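Local coordinates for E3 19 kDa protein (PDB 5IRO) that probably binds MHC class I heavy chains and retains them in the endoplasmic reticulum of the infected cell, impairing their transport to the surface, at residues D[20-25]-D[88-93]. Sequence-based numbering, arbitrary orientation.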
ATOM      1  N   LEU D  20      21.650  -8.717  -8.645  1.00 39.68           N
ATOM      2  CA  LEU D  20      20.246  -8.587  -9.021  1.00 42.65           C
ATOM      3  C   LEU D  20      19.318  -9.476  -8.189  1.00 42.21           C
ATOM      4  O   LEU D  20      19.674 -10.594  -7.818  1.00 48.13           O
ATOM      5  CB  LEU D  20      20.028  -8.796 -10.528  1.00 43.90           C
ATOM      6  CG  LEU D  20      20.337 -10.109 -11.251  1.00 45.12           C
ATOM      7  CD1 LEU D  20      19.743 -10.052 -12.649  1.00 42.13           C
ATOM      8  CD2 LEU D  20      21.831 -10.378 -11.332  1.00 44.79           C
ATOM      9  N   SER D  21      18.128  -8.957  -7.905  1.00 37.89           N
ATOM     10  CA  SER D  21      17.133  -9.665  -7.108  1.00 32.72           C
ATOM     11  C   SER D  21      15.811  -9.769  -7.864  1.00 38.57           C
ATOM     12  O   SER D  21      15.486  -8.911  -8.686  1.00 44.18           O
ATOM     13  CB  SER D  21      16.917  -8.963  -5.765  1.00 39.85           C
ATOM     14  OG  SER D  21      16.716  -7.573  -5.945  1.00 42.72           O
ATOM     15  N   PHE D  22      15.055 -10.825  -7.585  1.00 46.87           N
ATOM     16  CA  PHE D  22      13.767 -11.046  -8.235  1.00 43.68           C
ATOM     17  C   PHE D  22      12.661 -11.088  -7.196  1.00 44.67           C
ATOM     18  O   PHE D  22      12.862 -11.575  -6.082  1.00 40.33           O
ATOM     19  CB  PHE D  22      13.777 -12.344  -9.045  1.00 43.23           C
ATOM     20  CG  PHE D  22      14.684 -12.310 -10.238  1.00 45.01           C
ATOM     21  CD1 PHE D  22      14.155 -12.288 -11.515  1.00 45.68           C
ATOM     22  CD2 PHE D  22      16.061 -12.293 -10.086  1.00 45.80           C
ATOM     23  CE1 PHE D  22      14.979 -12.256 -12.617  1.00 39.55           C
ATOM     24  CE2 PHE D  22      16.892 -12.258 -11.185  1.00 46.40           C
ATOM     25  CZ  PHE D  22      16.351 -12.241 -12.450  1.00 46.30           C
ATOM     26  N   GLN D  23      11.492 -10.570  -7.556  1.00 52.95           N
ATOM     27  CA  GLN D  23      10.404 -10.484  -6.591  1.00 48.49           C
ATOM     28  C   GLN D  23       9.032 -10.521  -7.263  1.00 55.05           C
ATOM     29  O   GLN D  23       8.842  -9.942  -8.335  1.00 60.21           O
ATOM     30  CB  GLN D  23      10.573  -9.216  -5.743  1.00 51.89           C
ATOM     31  CG  GLN D  23       9.566  -9.039  -4.618  1.00 53.88           C
ATOM     32  CD  GLN D  23       9.894  -7.852  -3.732  1.00 49.17           C
ATOM     33  OE1 GLN D  23      11.034  -7.389  -3.693  1.00 47.52           O
ATOM     34  NE2 GLN D  23       8.893  -7.352  -3.017  1.00 57.33           N
ATOM     35  N   PRO D  24       8.075 -11.219  -6.633  1.00 37.66           N
ATOM     36  CA  PRO D  24       6.686 -11.304  -7.096  1.00 36.92           C
ATOM     37  C   PRO D  24       5.887 -10.045  -6.772  1.00 40.08           C
ATOM     38  O   PRO D  24       5.634  -9.770  -5.602  1.00 44.90           O
ATOM     39  CB  PRO D  24       6.128 -12.489  -6.297  1.00 38.47           C
ATOM     40  CG  PRO D  24       6.989 -12.572  -5.083  1.00 42.13           C
ATOM     41  CD  PRO D  24       8.351 -12.165  -5.537  1.00 37.39           C
ATOM     42  N   ASP D  25       5.493  -9.293  -7.797  1.00 76.28           N
ATOM     43  CA  ASP D  25       4.704  -8.082  -7.585  1.00 73.93           C
ATOM     44  C   ASP D  25       3.512  -8.012  -8.532  1.00 78.64           C
ATOM     45  O   ASP D  25       3.647  -7.524  -9.639  1.00 84.81           O
ATOM     46  CB  ASP D  25       5.573  -6.836  -7.797  1.00 64.66           C
ATOM     47  CG  ASP D  25       6.311  -6.404  -6.545  1.00 77.41           C
ATOM     48  OD1 ASP D  25       6.369  -5.183  -6.288  1.00 86.86           O
ATOM     49  OD2 ASP D  25       6.853  -7.274  -5.834  1.00 76.71           O
ATOM     50  N   GLU D  88      15.057 -16.451 -16.770  1.00 32.84           N
ATOM     51  CA  GLU D  88      14.206 -17.626 -16.927  1.00 27.39           C
ATOM     52  C   GLU D  88      14.443 -18.635 -15.802  1.00 29.89           C
ATOM     53  O   GLU D  88      13.680 -19.588 -15.638  1.00 34.90           O
ATOM     54  CB  GLU D  88      14.485 -18.274 -18.289  1.00 30.38           C
ATOM     55  CG  GLU D  88      13.503 -19.343 -18.739  1.00 34.47           C
ATOM     56  CD  GLU D  88      13.841 -19.895 -20.114  1.00 33.66           C
ATOM     57  OE1 GLU D  88      14.740 -19.336 -20.779  1.00 29.26           O
ATOM     58  OE2 GLU D  88      13.207 -20.887 -20.530  1.00 24.82           O
ATOM     59  N   HIS D  89      15.492 -18.410 -15.018  1.00 63.81           N
ATOM     60  CA  HIS D  89      15.870 -19.335 -13.956  1.00 65.58           C
ATOM     61  C   HIS D  89      15.606 -18.749 -12.573  1.00 59.00           C
ATOM     62  O   HIS D  89      15.852 -19.398 -11.556  1.00 58.07           O
ATOM     63  CB  HIS D  89      17.342 -19.720 -14.085  1.00 68.20           C
ATOM     64  CG  HIS D  89      17.564 -21.041 -14.748  1.00 69.45           C
ATOM     65  ND1 HIS D  89      17.125 -22.231 -14.206  1.00 77.53           N
ATOM     66  CD2 HIS D  89      18.174 -21.365 -15.913  1.00 68.77           C
ATOM     67  CE1 HIS D  89      17.458 -23.227 -15.006  1.00 73.73           C
ATOM     68  NE2 HIS D  89      18.096 -22.727 -16.050  1.00 65.40           N
ATOM     69  N   MET D  90      15.100 -17.522 -12.543  1.00 45.83           N
ATOM     70  CA  MET D  90      14.792 -16.853 -11.286  1.00 42.62           C
ATOM     71  C   MET D  90      13.383 -16.273 -11.294  1.00 36.98           C
ATOM     72  O   MET D  90      12.857 -15.890 -10.250  1.00 39.92           O
ATOM     73  CB  MET D  90      15.828 -15.763 -10.988  1.00 39.55           C
ATOM     74  CG  MET D  90      17.221 -16.298 -10.677  1.00 36.28           C
ATOM     75  SD  MET D  90      17.586 -16.384  -8.911  1.00 66.36           S
ATOM     76  CE  MET D  90      18.076 -14.692  -8.581  1.00 57.85           C
ATOM     77  N   CYS D  91      12.775 -16.211 -12.475  1.00 41.96           N
ATOM     78  CA  CYS D  91      11.387 -15.780 -12.583  1.00 37.13           C
ATOM     79  C   CYS D  91      10.438 -16.974 -12.533  1.00 37.26           C
ATOM     80  O   CYS D  91       9.253 -16.817 -12.256  1.00 41.40           O
ATOM     81  CB  CYS D  91      11.158 -14.967 -13.861  1.00 35.64           C
ATOM     82  SG  CYS D  91      11.573 -13.212 -13.728  1.00 32.53           S
ATOM     83  N   ASN D  92      10.962 -18.165 -12.812  1.00 43.46           N
ATOM     84  CA  ASN D  92      10.190 -19.393 -12.654  1.00 40.72           C
ATOM     85  C   ASN D  92      10.146 -19.860 -11.202  1.00 37.77           C
ATOM     86  O   ASN D  92       9.235 -20.584 -10.799  1.00 39.67           O
ATOM     87  CB  ASN D  92      10.775 -20.507 -13.528  1.00 40.47           C
ATOM     88  CG  ASN D  92      10.567 -20.263 -15.013  1.00 48.20           C
ATOM     89  OD1 ASN D  92       9.573 -19.668 -15.429  1.00 60.91           O
ATOM     90  ND2 ASN D  92      11.509 -20.734 -15.824  1.00 53.35           N
ATOM     91  N   THR D  93      11.128 -19.424 -10.418  1.00 34.36           N
ATOM     92  CA  THR D  93      11.224 -19.804  -9.012  1.00 36.08           C
ATOM     93  C   THR D  93      10.492 -18.795  -8.133  1.00 41.44           C
ATOM     94  O   THR D  93       9.831 -19.168  -7.167  1.00 45.25           O
ATOM     95  CB  THR D  93      12.698 -19.933  -8.564  1.00 36.29           C
ATOM     96  OG1 THR D  93      13.374 -20.886  -9.396  1.00 34.07           O
ATOM     97  CG2 THR D  93      12.786 -20.379  -7.109  1.00 33.94           C
TER
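Phe-22 lays one face of its ring under the side chain of Met-90, the N-cap residue of helix 91-94, in a CH-pi and Met-aromatic contact that packs this short helix on strand 20-24, which, within this chain, is an outer strand of a three-stranded antiparallel sheet in the lumenal part of E3-19K. The CB of Met-90 sits 3.5 Å from the centroid of the Phe-22 ring and only 8° off its normal, practically over the centre. From there the methionine chain heads outward over the CD2-CE2 side of the ring, crossing the Phe-22 side chain at about a right angle. Bends at chi2 (-99°) and chi3 (-82°) turn the terminal methyl back toward the strand, and Met-90 CE comes down just beyond the rim on the same face as CB, 3.5 Å from Phe-22 CD2. The sulfur stays oblique, with Met-90 SD 5.2 Å from the centroid of the Phe-22 ring. No hydrogen bond links the two segments, so apolar and sulfur contacts make the join. Phe-22 also touches Cys-29 and Val-31 on strand 29-34, while Cys-91 is disulfide-bonded to Cys-29, a covalent tie from the helix to the strand next to Phe-22. The same Cys-91 sulfur approaches the Phe-22 ring at its edge, close to the ring plane, with Cys-91 SG 3.5 Å from Phe-22 CD1.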